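Local coordinates for SusD superfamily protein (Bacteroides fragilis, PDB 3L22), which probably binds glycans at the outer membrane, as a SusD-family lipoprotein, for uptake through a partner transporter, at residues 49-54 / 64-69; 209-212 / 218-221; 238-243 / 300-305; 268-271 / 275-278; 354-359 / 382-387. All blocks are in the same frame, centred on the assembly; numbering follows the deposited sequence.

Contact 1 (49-54 / 64-69); sequences FDNRGD and VTLFNT
Thr-69 sets its methyl CG2 against two side chains of helix 44-52 at once, 3.5 Å from CG of Arg-52 and 3.7 Å from CB of Asn-51. The contact belongs to the alpha-helical SusD fold: the last turn of helix 44-52 meets the start of the short helix 67-70, with Leu-66 as the residue just before that helix. A beta-branched threonine suits the place because its two branches can serve two environments. With chi1 at -63°, OG1 lies beside the backbone N and bonds to Glu-80, while CG2, anti to that N, is turned to Arg-52 and Asn-51.

Asn-51 also meets Leu-66, whose side chain crosses its own at about a right angle; the amide ND2 lies 3.8 Å from methyl CD1. Both polar ends of this buried amide have partners: ND2 donates to Leu-47 O one turn back, and OD1 accepts from ND2 of Asn-58. These two bonds should fix the rotation of the amide. Leu-66 also packs on Leu-47 and Val-48.

Arg-52 bends at its third torsion (chi3 51°) and ends in a guanidinium whose NH2 bonds to Tyr-424 O. A water in the guanidinium plane joins the two segments, accepting from Arg-52 NH1 at 3.1 Å and donating to Thr-69 O at 2.9 Å.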
# COMPACT_ATOMS: atom_id res chain seq x y z
N PHE A 49 6.19 0.46 4.88
CA PHE A 49 6.51 0.96 3.54
C PHE A 49 7.03 2.40 3.51
O PHE A 49 7.85 2.73 2.64
CB PHE A 49 5.38 0.66 2.55
CG PHE A 49 5.16 -0.82 2.40
CD1 PHE A 49 6.09 -1.61 1.72
CD2 PHE A 49 4.09 -1.44 3.02
CE1 PHE A 49 5.93 -2.99 1.61
CE2 PHE A 49 3.92 -2.83 2.91
CZ PHE A 49 4.85 -3.59 2.20
N ASP A 50 6.65 3.23 4.48
CA ASP A 50 7.26 4.54 4.62
C ASP A 50 8.63 4.46 5.25
O ASP A 50 9.53 5.18 4.83
CB ASP A 50 6.37 5.49 5.38
CG ASP A 50 5.13 5.86 4.55
OD1 ASP A 50 5.31 6.55 3.50
OD2 ASP A 50 4.02 5.37 4.88
N ASN A 51 8.78 3.60 6.26
CA ASN A 51 10.10 3.39 6.86
C ASN A 51 11.14 2.83 5.89
O ASN A 51 12.32 3.18 5.96
CB ASN A 51 9.98 2.47 8.08
CG ASN A 51 9.64 3.24 9.36
OD1 ASN A 51 10.53 3.64 10.10
ND2 ASN A 51 8.34 3.49 9.60
N ARG A 52 10.72 1.98 4.96
CA ARG A 52 11.63 1.48 3.94
C ARG A 52 12.08 2.56 2.99
O ARG A 52 13.20 2.51 2.50
CB ARG A 52 11.05 0.26 3.21
CG ARG A 52 11.05 -0.95 4.11
CD ARG A 52 10.46 -2.25 3.52
NE ARG A 52 10.96 -2.67 2.21
CZ ARG A 52 12.12 -3.30 1.97
NH1 ARG A 52 12.99 -3.59 2.94
NH2 ARG A 52 12.40 -3.64 0.71
N GLY A 53 11.25 3.57 2.80
CA GLY A 53 11.57 4.70 1.97
C GLY A 53 12.56 5.72 2.51
O GLY A 53 13.20 5.50 3.54
N ASP A 54 12.62 6.84 1.81
CA ASP A 54 13.66 7.83 1.96
C ASP A 54 13.10 9.26 2.14
O ASP A 54 13.84 10.25 2.06
CB ASP A 54 14.56 7.76 0.71
CG ASP A 54 13.78 8.01 -0.59
OD1 ASP A 54 12.55 8.26 -0.54
OD2 ASP A 54 14.38 7.92 -1.69
N VAL A 64 11.19 -1.87 18.74
CA VAL A 64 9.73 -1.97 18.91
C VAL A 64 8.99 -1.01 17.99
O VAL A 64 7.88 -1.31 17.55
CB VAL A 64 9.29 -1.76 20.42
CG1 VAL A 64 7.76 -1.85 20.58
CG2 VAL A 64 10.01 -2.79 21.38
N THR A 65 9.59 0.13 17.63
CA THR A 65 8.93 1.08 16.73
C THR A 65 9.64 1.21 15.37
O THR A 65 9.87 2.30 14.88
CB THR A 65 8.71 2.43 17.43
OG1 THR A 65 9.96 2.94 17.87
CG2 THR A 65 7.75 2.27 18.62
N LEU A 66 9.95 0.07 14.76
CA LEU A 66 10.31 -0.06 13.32
C LEU A 66 11.73 0.47 12.95
O LEU A 66 12.06 0.63 11.78
CB LEU A 66 9.22 0.55 12.40
CG LEU A 66 7.81 -0.10 12.46
CD1 LEU A 66 6.79 0.60 11.54
CD2 LEU A 66 7.88 -1.63 12.09
N PHE A 67 12.58 0.70 13.95
CA PHE A 67 13.90 1.20 13.66
C PHE A 67 14.70 0.30 12.73
O PHE A 67 15.39 0.81 11.86
CB PHE A 67 14.68 1.39 14.97
CG PHE A 67 15.88 2.25 14.85
CD1 PHE A 67 15.77 3.57 14.41
CD2 PHE A 67 17.12 1.78 15.27
CE1 PHE A 67 16.90 4.41 14.36
CE2 PHE A 67 18.26 2.60 15.22
CZ PHE A 67 18.15 3.92 14.76
N ASN A 68 14.61 -1.01 12.92
CA ASN A 68 15.30 -1.94 12.02
C ASN A 68 14.75 -1.94 10.59
O ASN A 68 15.50 -2.20 9.64
CB ASN A 68 15.30 -3.38 12.56
CG ASN A 68 16.56 -3.72 13.34
OD1 ASN A 68 17.55 -2.98 13.34
ND2 ASN A 68 16.52 -4.87 14.02
N THR A 69 13.47 -1.64 10.42
CA THR A 69 12.92 -1.50 9.08
C THR A 69 13.53 -0.29 8.40
O THR A 69 13.98 -0.39 7.25
CB THR A 69 11.40 -1.39 9.07
OG1 THR A 69 10.87 -2.60 9.58
CG2 THR A 69 10.88 -1.13 7.63
O HOH W 1 13.49 -2.92 5.93

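Contact 2 (209-212 / 218-221); sequences RVYM and DKAI. With ACT (acetate ion), chain Q.
Lys-219 lies over the Tyr-211 ring with its alkyl chain, not with its ammonium. CB of Lys-219 stands 3.6 Å from the centroid of the Tyr-211 ring and only 7° off the ring normal, a CH-pi contact over the middle of the face. Farther along the same chain, CD comes to 3.7 Å from Tyr-211 CE1; the bend at chi4 (82°) then takes NZ away from the ring to a salt bridge with Glu-216.

The two segments belong to a helical hairpin, helix 200-213 followed closely by helix 217-225, within the TPR-like helical part of the SusD fold. Where the helices come nearest, small Ala-220 lets the backbones approach, with Tyr-211 CA and Ala-220 CA 5.0 Å apart. Its methyl CB touches CB of Tyr-211 at 3.8 Å and CG of the selenomethionine Met-212 at the same distance, while Met-212 reaches on to helix 327-339.

At the start of helix 217-225, the backbone N of Asp-218 donates to an acetate oxygen, OXT, at 2.9 Å; the acetate probably comes from the crystallisation liquor. The contact across the hairpin is apolar and CH-pi, hence largely dispersive, and lysine suits the partly open edge because its methylenes shield the tyrosine while its charge is paired elsewhere.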
# COMPACT_ATOMS: atom_id res chain seq x y z
N ARG A 209 -1.21 -1.47 -10.18
CA ARG A 209 0.03 -1.59 -9.44
C ARG A 209 0.80 -2.84 -9.80
O ARG A 209 2.03 -2.80 -9.94
CB ARG A 209 -0.21 -1.56 -7.93
CG ARG A 209 -0.61 -0.19 -7.40
CD ARG A 209 -0.27 -0.14 -5.91
NE ARG A 209 -0.72 1.02 -5.16
CZ ARG A 209 -0.54 1.18 -3.86
NH1 ARG A 209 0.12 0.25 -3.15
NH2 ARG A 209 -0.98 2.26 -3.26
N VAL A 210 0.10 -3.95 -9.93
CA VAL A 210 0.74 -5.20 -10.26
C VAL A 210 1.36 -5.11 -11.65
O VAL A 210 2.51 -5.46 -11.84
CB VAL A 210 -0.25 -6.38 -10.16
CG1 VAL A 210 0.31 -7.64 -10.82
CG2 VAL A 210 -0.58 -6.64 -8.68
N TYR A 211 0.59 -4.65 -12.64
CA TYR A 211 1.14 -4.56 -13.98
C TYR A 211 2.31 -3.59 -14.07
O TYR A 211 3.28 -3.87 -14.77
CB TYR A 211 0.06 -4.24 -15.01
CG TYR A 211 -0.81 -5.42 -15.45
CD1 TYR A 211 -0.25 -6.62 -15.87
CD2 TYR A 211 -2.21 -5.31 -15.49
CE1 TYR A 211 -1.04 -7.68 -16.33
CE2 TYR A 211 -3.00 -6.36 -15.95
CZ TYR A 211 -2.42 -7.54 -16.34
OH TYR A 211 -3.17 -8.59 -16.82
N MSE A 212 2.29 -2.50 -13.32
CA MSE A 212 3.47 -1.61 -13.30
C MSE A 212 4.71 -2.30 -12.77
O MSE A 212 5.82 -2.11 -13.30
CB MSE A 212 3.20 -0.34 -12.50
CG MSE A 212 2.22 0.55 -13.19
SE MSE A 212 1.75 2.08 -12.07
CE MSE A 212 3.22 3.13 -12.27
N ASP A 218 1.10 -0.93 -20.88
CA ASP A 218 -0.19 -0.92 -21.58
C ASP A 218 -1.32 -1.60 -20.81
O ASP A 218 -2.44 -1.09 -20.77
CB ASP A 218 -0.08 -1.55 -22.96
CG ASP A 218 0.70 -0.70 -23.94
OD1 ASP A 218 0.75 0.54 -23.83
OD2 ASP A 218 1.22 -1.29 -24.89
N LYS A 219 -1.05 -2.75 -20.20
CA LYS A 219 -2.05 -3.44 -19.41
C LYS A 219 -2.37 -2.63 -18.13
O LYS A 219 -3.53 -2.60 -17.70
CB LYS A 219 -1.64 -4.88 -19.09
CG LYS A 219 -1.53 -5.76 -20.33
CD LYS A 219 -0.90 -7.14 -20.01
CE LYS A 219 -0.68 -7.97 -21.28
NZ LYS A 219 0.62 -7.54 -21.99
N ALA A 220 -1.36 -1.95 -17.58
CA ALA A 220 -1.57 -1.07 -16.42
C ALA A 220 -2.51 0.09 -16.77
O ALA A 220 -3.42 0.40 -16.02
CB ALA A 220 -0.24 -0.55 -15.92
N ILE A 221 -2.28 0.71 -17.92
CA ILE A 221 -3.12 1.80 -18.42
C ILE A 221 -4.55 1.38 -18.62
O ILE A 221 -5.46 2.10 -18.21
CB ILE A 221 -2.56 2.39 -19.74
CG1 ILE A 221 -1.27 3.17 -19.44
CG2 ILE A 221 -3.61 3.29 -20.46
CD1 ILE A 221 -0.36 3.45 -20.71
C ACT Q . 4.14 -2.91 -22.69
O ACT Q . 3.80 -3.50 -23.74
OXT ACT Q . 3.35 -2.02 -22.35
CH3 ACT Q . 5.39 -3.31 -21.94

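Contact 3 (238-243 / 300-305); sequences LIYKAP and IAFKGE. With EDO (1,2-ethanediol), chain Y.
A short 3-10 turn, 238-240, faces the last turn of helix 297-302, and each backbone leaves its helical course just after the aromatic residue that makes the contact: Tyr-240 on one side and Phe-302 on the other. The 3-10 turn is loosely closed, with a weak bond from Lys-241 N to Leu-238 O. In the SusD fold this joins the loop between helix 217-225 and strand 249-253 to helix 297-302, more than 50 residues further along the chain.

Both CB atoms point toward the opposite segment, and the two rings meet with CE2 of Tyr-240 3.5 Å from CZ of Phe-302. Their planes stand 80° apart and their centroids 5.3 Å, an oblique aromatic pair. Each ring has a chain neighbour over one face: CG1 of Ile-239 lies above the centre of the tyrosine ring, and CB of Ala-301 above that of the phenylalanine.

Phenylalanine suits its buried place as a wholly apolar ring, whereas tyrosine adds a hydroxyl that can end in a polar setting. Tyr-240 OH is hydrogen-bonded to Glu-392, and its ring also packs edge-to-face with Phe-312. Next to the pair sits an ethanediol, probably from the crystallisation liquor; its O1 donates to Ala-301 O at 3.1 Å, and its carbon C1 lies at the edge of the Phe-302 ring, 3.5 Å from CE1.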
# COMPACT_ATOMS: atom_id res chain seq x y z
N LEU A 238 -8.91 16.90 3.47
CA LEU A 238 -10.23 16.30 3.72
C LEU A 238 -10.18 14.88 4.23
O LEU A 238 -10.91 14.52 5.14
CB LEU A 238 -11.11 16.37 2.48
CG LEU A 238 -11.53 17.75 1.99
CD1 LEU A 238 -12.24 17.55 0.63
CD2 LEU A 238 -12.44 18.46 3.03
N ILE A 239 -9.27 14.09 3.68
CA ILE A 239 -9.27 12.66 3.95
C ILE A 239 -8.72 12.28 5.32
O ILE A 239 -8.89 11.13 5.72
CB ILE A 239 -8.57 11.82 2.86
CG1 ILE A 239 -7.07 12.15 2.74
CG2 ILE A 239 -9.25 12.00 1.53
CD1 ILE A 239 -6.31 11.19 1.77
N TYR A 240 -8.09 13.24 6.03
CA TYR A 240 -7.53 12.99 7.35
C TYR A 240 -8.43 13.48 8.49
O TYR A 240 -8.04 13.42 9.65
CB TYR A 240 -6.12 13.63 7.49
CG TYR A 240 -5.27 13.39 6.26
CD1 TYR A 240 -4.64 12.17 6.03
CD2 TYR A 240 -5.15 14.37 5.30
CE1 TYR A 240 -3.88 11.94 4.86
CE2 TYR A 240 -4.41 14.15 4.14
CZ TYR A 240 -3.79 12.94 3.92
OH TYR A 240 -3.10 12.80 2.72
N LYS A 241 -9.62 13.99 8.16
CA LYS A 241 -10.59 14.42 9.16
C LYS A 241 -11.98 13.94 8.80
O LYS A 241 -12.23 13.53 7.65
CB LYS A 241 -10.54 15.91 9.35
CG LYS A 241 -10.75 16.77 8.12
CD LYS A 241 -10.15 18.17 8.50
CE LYS A 241 -10.20 19.24 7.43
NZ LYS A 241 -9.10 20.35 7.73
N ALA A 242 -12.87 13.96 9.79
CA ALA A 242 -14.23 13.44 9.63
C ALA A 242 -14.82 13.94 8.31
O ALA A 242 -14.73 15.15 8.02
CB ALA A 242 -15.15 13.89 10.86
N PRO A 243 -15.47 13.05 7.53
CA PRO A 243 -15.79 11.64 7.77
C PRO A 243 -14.69 10.65 7.34
O PRO A 243 -14.94 9.44 7.33
CB PRO A 243 -17.05 11.43 6.93
CG PRO A 243 -16.87 12.36 5.74
CD PRO A 243 -16.19 13.58 6.36
N ILE A 300 1.99 23.58 3.23
CA ILE A 300 1.20 24.36 4.19
C ILE A 300 0.50 23.41 5.15
O ILE A 300 0.57 23.60 6.32
CB ILE A 300 0.15 25.25 3.51
CG1 ILE A 300 0.82 26.32 2.63
CG2 ILE A 300 -0.79 25.93 4.58
CD1 ILE A 300 -0.13 27.10 1.74
N ALA A 301 -0.12 22.34 4.64
CA ALA A 301 -0.94 21.46 5.51
C ALA A 301 -0.08 20.52 6.33
O ALA A 301 -0.37 20.30 7.50
CB ALA A 301 -1.97 20.64 4.67
N PHE A 302 0.97 19.98 5.73
CA PHE A 302 1.63 18.80 6.32
C PHE A 302 3.09 18.95 6.77
O PHE A 302 3.58 18.06 7.49
CB PHE A 302 1.56 17.62 5.34
CG PHE A 302 0.20 17.38 4.80
CD1 PHE A 302 -0.90 17.28 5.63
CD2 PHE A 302 0.01 17.22 3.44
CE1 PHE A 302 -2.17 17.07 5.11
CE2 PHE A 302 -1.24 16.96 2.92
CZ PHE A 302 -2.33 16.92 3.74
N LYS A 303 3.78 20.03 6.36
CA LYS A 303 5.17 20.20 6.78
C LYS A 303 5.17 20.93 8.12
O LYS A 303 5.14 22.14 8.18
CB LYS A 303 6.01 20.93 5.72
CG LYS A 303 7.51 21.07 6.09
CD LYS A 303 8.32 21.62 4.96
CE LYS A 303 9.82 21.63 5.26
NZ LYS A 303 10.14 22.62 6.32
N GLY A 304 5.21 20.18 9.20
CA GLY A 304 5.06 20.76 10.53
C GLY A 304 6.33 21.39 11.08
O GLY A 304 7.45 21.16 10.58
N GLU A 305 6.15 22.20 12.11
CA GLU A 305 7.22 22.70 12.98
C GLU A 305 8.00 21.49 13.48
O GLU A 305 7.37 20.45 13.82
CB GLU A 305 6.62 23.46 14.19
CG GLU A 305 5.91 24.82 13.86
CD GLU A 305 5.39 25.58 15.09
OE1 GLU A 305 5.95 25.41 16.20
OE2 GLU A 305 4.42 26.35 14.95
C1 EDO Y . -3.73 18.49 7.94
O1 EDO Y . -3.34 19.81 8.41
C2 EDO Y . -4.83 17.75 8.71
O2 EDO Y . -4.46 16.37 8.98

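Contact 4 (268-271 / 275-278); sequences AEYY and KIML
Met-277, a selenomethionine, packs against two tyrosines where the weakly bonded helix 267-271 turns back onto strand 277-279. This strand pairs antiparallel with strand 56-58 in a two-stranded sheet of the largely helical SusD fold. From the backbone outward, CB comes first: it lies 3.6 Å from CE1 of Tyr-271, whose own CB points away from the strand although its ring end comes back nearer. CG, beside the backbone N (chi1 -50°), lies near the plane of the Tyr-270 ring, at its edge, and is 3.9 Å from that residue's CB. Both CB and CG of Met-277 also rest against Tyr-270 O, at 3.3 Å. The bend at chi2 (-56°) leads SE away toward Asn-51 on helix 44-52, and the bend at chi3 sets the terminal CE beside that residue's amide, 3.5 Å from Asn-51 ND2. A flexible, unbranched chain suits this curved course past two tyrosines.

Ile-276 takes one face of Tyr-270. Its CD1 lies loosely over that face, while CG2, anti to the backbone N, makes the close contact, 3.6 Å from CD2. The Tyr-270 hydroxyl makes a weak hydrogen bond to Gln-264 O.

The backbone secures the turn. Met-277 N donates to Tyr-270 O at 2.9 Å, and the donor sits almost on the line of the carbonyl, with a C=O...N angle of 173°. One water accepts from Ile-276 N at 3.0 Å and lies near Tyr-270 O and Met-277 O. A second water bridges the carbonyls past the helix end, donating to Tyr-271 O and to Met-277 O at 2.7 Å each.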
# COMPACT_ATOMS: atom_id res chain seq x y z
N ALA A 268 -1.01 7.52 13.69
CA ALA A 268 -0.88 8.77 14.44
C ALA A 268 0.15 8.69 15.55
O ALA A 268 0.87 9.66 15.82
CB ALA A 268 -2.27 9.26 14.99
N GLU A 269 0.26 7.52 16.16
CA GLU A 269 1.23 7.33 17.23
C GLU A 269 2.68 7.41 16.73
O GLU A 269 3.57 7.75 17.51
CB GLU A 269 0.99 6.01 17.94
CG GLU A 269 -0.19 6.09 18.88
CD GLU A 269 -0.55 4.75 19.43
OE1 GLU A 269 -1.04 3.88 18.66
OE2 GLU A 269 -0.26 4.54 20.61
N TYR A 270 2.89 7.16 15.44
CA TYR A 270 4.24 7.22 14.85
C TYR A 270 4.68 8.63 14.42
O TYR A 270 5.88 8.87 14.26
CB TYR A 270 4.34 6.18 13.69
CG TYR A 270 4.72 4.83 14.20
CD1 TYR A 270 3.86 4.12 15.00
CD2 TYR A 270 5.93 4.25 13.88
CE1 TYR A 270 4.18 2.89 15.49
CE2 TYR A 270 6.26 2.99 14.37
CZ TYR A 270 5.37 2.33 15.17
OH TYR A 270 5.64 1.13 15.68
N TYR A 271 3.72 9.55 14.23
CA TYR A 271 3.98 10.87 13.69
C TYR A 271 3.71 12.04 14.65
O TYR A 271 4.33 13.08 14.51
CB TYR A 271 3.13 11.11 12.43
CG TYR A 271 3.53 10.21 11.26
CD1 TYR A 271 4.70 10.43 10.57
CD2 TYR A 271 2.69 9.18 10.83
CE1 TYR A 271 5.07 9.64 9.51
CE2 TYR A 271 3.04 8.37 9.75
CZ TYR A 271 4.25 8.59 9.12
OH TYR A 271 4.62 7.81 8.07
N LYS A 275 8.84 11.87 18.27
CA LYS A 275 9.75 10.92 18.90
C LYS A 275 10.02 9.67 18.06
O LYS A 275 10.88 8.87 18.42
CB LYS A 275 9.21 10.51 20.26
CG LYS A 275 9.14 11.70 21.26
CD LYS A 275 8.63 11.27 22.63
CE LYS A 275 8.58 12.45 23.61
NZ LYS A 275 7.75 12.09 24.80
N ILE A 276 9.28 9.49 16.97
CA ILE A 276 9.49 8.31 16.14
C ILE A 276 9.82 8.73 14.72
O ILE A 276 11.00 8.72 14.36
CB ILE A 276 8.33 7.28 16.22
CG1 ILE A 276 8.06 6.89 17.69
CG2 ILE A 276 8.66 6.03 15.35
CD1 ILE A 276 6.82 6.03 17.90
N MSE A 277 8.79 9.08 13.92
CA MSE A 277 8.97 9.48 12.53
C MSE A 277 9.00 11.00 12.43
O MSE A 277 8.20 11.69 13.09
CB MSE A 277 7.85 8.96 11.64
CG MSE A 277 7.52 7.49 11.77
SE MSE A 277 8.99 6.29 11.47
CE MSE A 277 9.37 6.79 9.63
N LEU A 278 9.92 11.50 11.60
CA LEU A 278 9.97 12.88 11.16
C LEU A 278 10.05 12.88 9.64
O LEU A 278 10.40 11.87 9.00
CB LEU A 278 11.18 13.60 11.75
CG LEU A 278 11.29 13.77 13.28
CD1 LEU A 278 12.71 14.34 13.67
CD2 LEU A 278 10.12 14.70 13.77
O HOH W 2 7.20 11.15 15.63
O HOH W 3 6.05 13.28 12.45

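Contact 5 (354-359 / 382-387); sequences QVRGRS and YNEKRL. With EDO (1,2-ethanediol), chain B.
The charged interaction is a buried salt bridge: NH1 of Arg-356 donates to OE1 of Glu-384 at 2.9 Å with an N-H...O angle of 162°. The carboxylate oxygen lies at the guanidinium edge, close to its plane, and receives the proton on its syn lone pair. The two planar groups are nonetheless turned 88° against each other, so a single NH1-OE1 bond forms here, not a two-pronged one. Other charges share the ends: Arg-356 NE pairs with Asp-365, and Glu-384 OE2 with Arg-298. Arg-356 NH2 bonds to the backbone O of Asp-290, a residue that binds zinc in a known structure of this protein, though that ion is not bound to this chain here. The surrounding positive groups would be expected to favour an ionised glutamate.

The bridge spans helices 345-359 and 374-388 in the C-terminal part of the SusD fold. They come nearest at Arg-356 and Glu-384, CA to CA 7.0 Å, and the bend at chi2 (70°) turns the carboxylate back over the arginine stem.

Van der Waals contacts are made by the stems. The extended arginine chain crosses the glutamate at about a right angle, placing CB 3.4 Å from Glu-384 OE2. Apolar Val-355 brings CG1 to 4.4 Å from Glu-384 CG.

Elsewhere on helix 374-388, Lys-385 NZ donates to ethanediol O1 at 2.6 Å and forms salt bridges with Asp-333 and Asp-398.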
# COMPACT_ATOMS: atom_id res chain seq x y z
N GLN A 354 -2.49 17.71 -13.68
CA GLN A 354 -3.70 17.66 -12.86
C GLN A 354 -3.37 17.55 -11.39
O GLN A 354 -3.95 18.26 -10.56
CB GLN A 354 -4.60 16.47 -13.19
CG GLN A 354 -5.32 16.54 -14.47
CD GLN A 354 -6.30 15.38 -14.63
OE1 GLN A 354 -7.21 15.18 -13.81
NE2 GLN A 354 -6.11 14.60 -15.69
N VAL A 355 -2.46 16.65 -11.05
CA VAL A 355 -2.15 16.41 -9.65
C VAL A 355 -1.37 17.58 -9.06
O VAL A 355 -1.76 18.10 -8.01
CB VAL A 355 -1.43 15.09 -9.44
CG1 VAL A 355 -0.99 14.92 -7.95
CG2 VAL A 355 -2.34 13.90 -9.90
N ARG A 356 -0.30 18.01 -9.74
CA ARG A 356 0.52 19.09 -9.19
C ARG A 356 -0.27 20.39 -9.10
O ARG A 356 -0.17 21.11 -8.11
CB ARG A 356 1.79 19.29 -10.02
CG ARG A 356 2.76 20.37 -9.48
CD ARG A 356 4.09 20.40 -10.23
NE ARG A 356 4.98 21.43 -9.71
CZ ARG A 356 5.78 21.29 -8.64
NH1 ARG A 356 5.86 20.16 -7.97
NH2 ARG A 356 6.53 22.31 -8.24
N GLY A 357 -1.05 20.70 -10.13
CA GLY A 357 -1.90 21.89 -10.16
C GLY A 357 -2.95 21.97 -9.07
O GLY A 357 -3.40 23.05 -8.71
N ARG A 358 -3.37 20.82 -8.54
CA ARG A 358 -4.26 20.83 -7.40
C ARG A 358 -3.62 21.51 -6.17
O ARG A 358 -4.32 22.21 -5.42
CB ARG A 358 -4.82 19.44 -7.12
CG ARG A 358 -5.89 19.40 -6.01
CD ARG A 358 -5.35 19.01 -4.66
NE ARG A 358 -4.79 17.66 -4.59
CZ ARG A 358 -5.46 16.56 -4.24
NH1 ARG A 358 -6.76 16.59 -3.97
NH2 ARG A 358 -4.81 15.39 -4.16
N SER A 359 -2.29 21.34 -6.01
CA SER A 359 -1.59 21.85 -4.84
C SER A 359 -0.67 23.06 -5.08
O SER A 359 -0.35 23.78 -4.13
CB SER A 359 -0.78 20.71 -4.22
OG SER A 359 -1.63 19.69 -3.70
N TYR A 382 8.09 10.88 -10.51
CA TYR A 382 8.53 10.20 -9.28
C TYR A 382 8.52 11.13 -8.07
O TYR A 382 8.05 10.74 -7.00
CB TYR A 382 9.92 9.60 -9.42
CG TYR A 382 10.11 8.62 -10.57
CD1 TYR A 382 9.06 7.91 -11.12
CD2 TYR A 382 11.38 8.43 -11.12
CE1 TYR A 382 9.26 7.02 -12.20
CE2 TYR A 382 11.60 7.50 -12.20
CZ TYR A 382 10.52 6.84 -12.72
OH TYR A 382 10.70 5.97 -13.77
N ASN A 383 9.01 12.37 -8.26
CA ASN A 383 9.05 13.34 -7.18
C ASN A 383 7.65 13.79 -6.75
O ASN A 383 7.40 13.92 -5.57
CB ASN A 383 9.88 14.56 -7.57
CG ASN A 383 11.37 14.30 -7.52
OD1 ASN A 383 11.83 13.44 -6.77
ND2 ASN A 383 12.12 15.04 -8.32
N GLU A 384 6.75 14.01 -7.70
CA GLU A 384 5.38 14.36 -7.36
C GLU A 384 4.70 13.27 -6.52
O GLU A 384 4.00 13.55 -5.54
CB GLU A 384 4.56 14.66 -8.62
CG GLU A 384 3.33 15.55 -8.36
CD GLU A 384 3.68 17.00 -8.01
OE1 GLU A 384 4.69 17.56 -8.53
OE2 GLU A 384 2.91 17.61 -7.25
N LYS A 385 4.94 12.02 -6.90
CA LYS A 385 4.41 10.86 -6.18
C LYS A 385 5.01 10.81 -4.75
O LYS A 385 4.30 10.54 -3.80
CB LYS A 385 4.76 9.60 -6.99
CG LYS A 385 4.19 8.29 -6.45
CD LYS A 385 2.83 7.99 -7.00
CE LYS A 385 2.32 6.60 -6.57
NZ LYS A 385 3.11 5.54 -7.24
N ARG A 386 6.29 11.14 -4.61
CA ARG A 386 6.94 11.17 -3.30
C ARG A 386 6.29 12.20 -2.35
O ARG A 386 6.05 11.90 -1.16
CB ARG A 386 8.44 11.45 -3.47
CG ARG A 386 9.20 10.28 -4.06
CD ARG A 386 10.65 10.63 -4.37
NE ARG A 386 11.42 10.80 -3.15
CZ ARG A 386 12.72 11.06 -3.10
NH1 ARG A 386 13.44 11.23 -4.22
NH2 ARG A 386 13.31 11.20 -1.92
N LEU A 387 5.99 13.37 -2.88
CA LEU A 387 5.36 14.44 -2.09
C LEU A 387 3.88 14.17 -1.86
O LEU A 387 3.40 14.24 -0.73
CB LEU A 387 5.58 15.82 -2.73
CG LEU A 387 4.94 17.04 -2.05
CD1 LEU A 387 5.44 17.18 -0.60
CD2 LEU A 387 5.19 18.34 -2.82
C1 EDO B . 2.14 2.48 -6.94
O1 EDO B . 1.51 3.65 -6.46
C2 EDO B . 2.80 1.65 -5.83
O2 EDO B . 3.52 0.60 -6.56

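Contacts 1 and 4 form one continuous packed region, their centres 11 Å apart: the selenium of Met-277 lies 3.4 Å from OD1 of Asn-51, and Leu-66 CD1 lies 3.7 Å from Tyr-270 CE2. Contact 5 reaches contact 1 by a salt bridge between Arg-386 NH2 and Asp-54 OD1 at 3.3 Å, tying the N-terminal part of the chain to the C-terminal part. Contact 4 is nested in the chain loop that contact 3 closes, yet the nearest atoms of the two are about 6 Å apart. Contact 2 lies across the chain's centre from contacts 1 and 4. Of the metals, a bound zinc ion is about 8 Å from the Arg-356 side chain in contact 5.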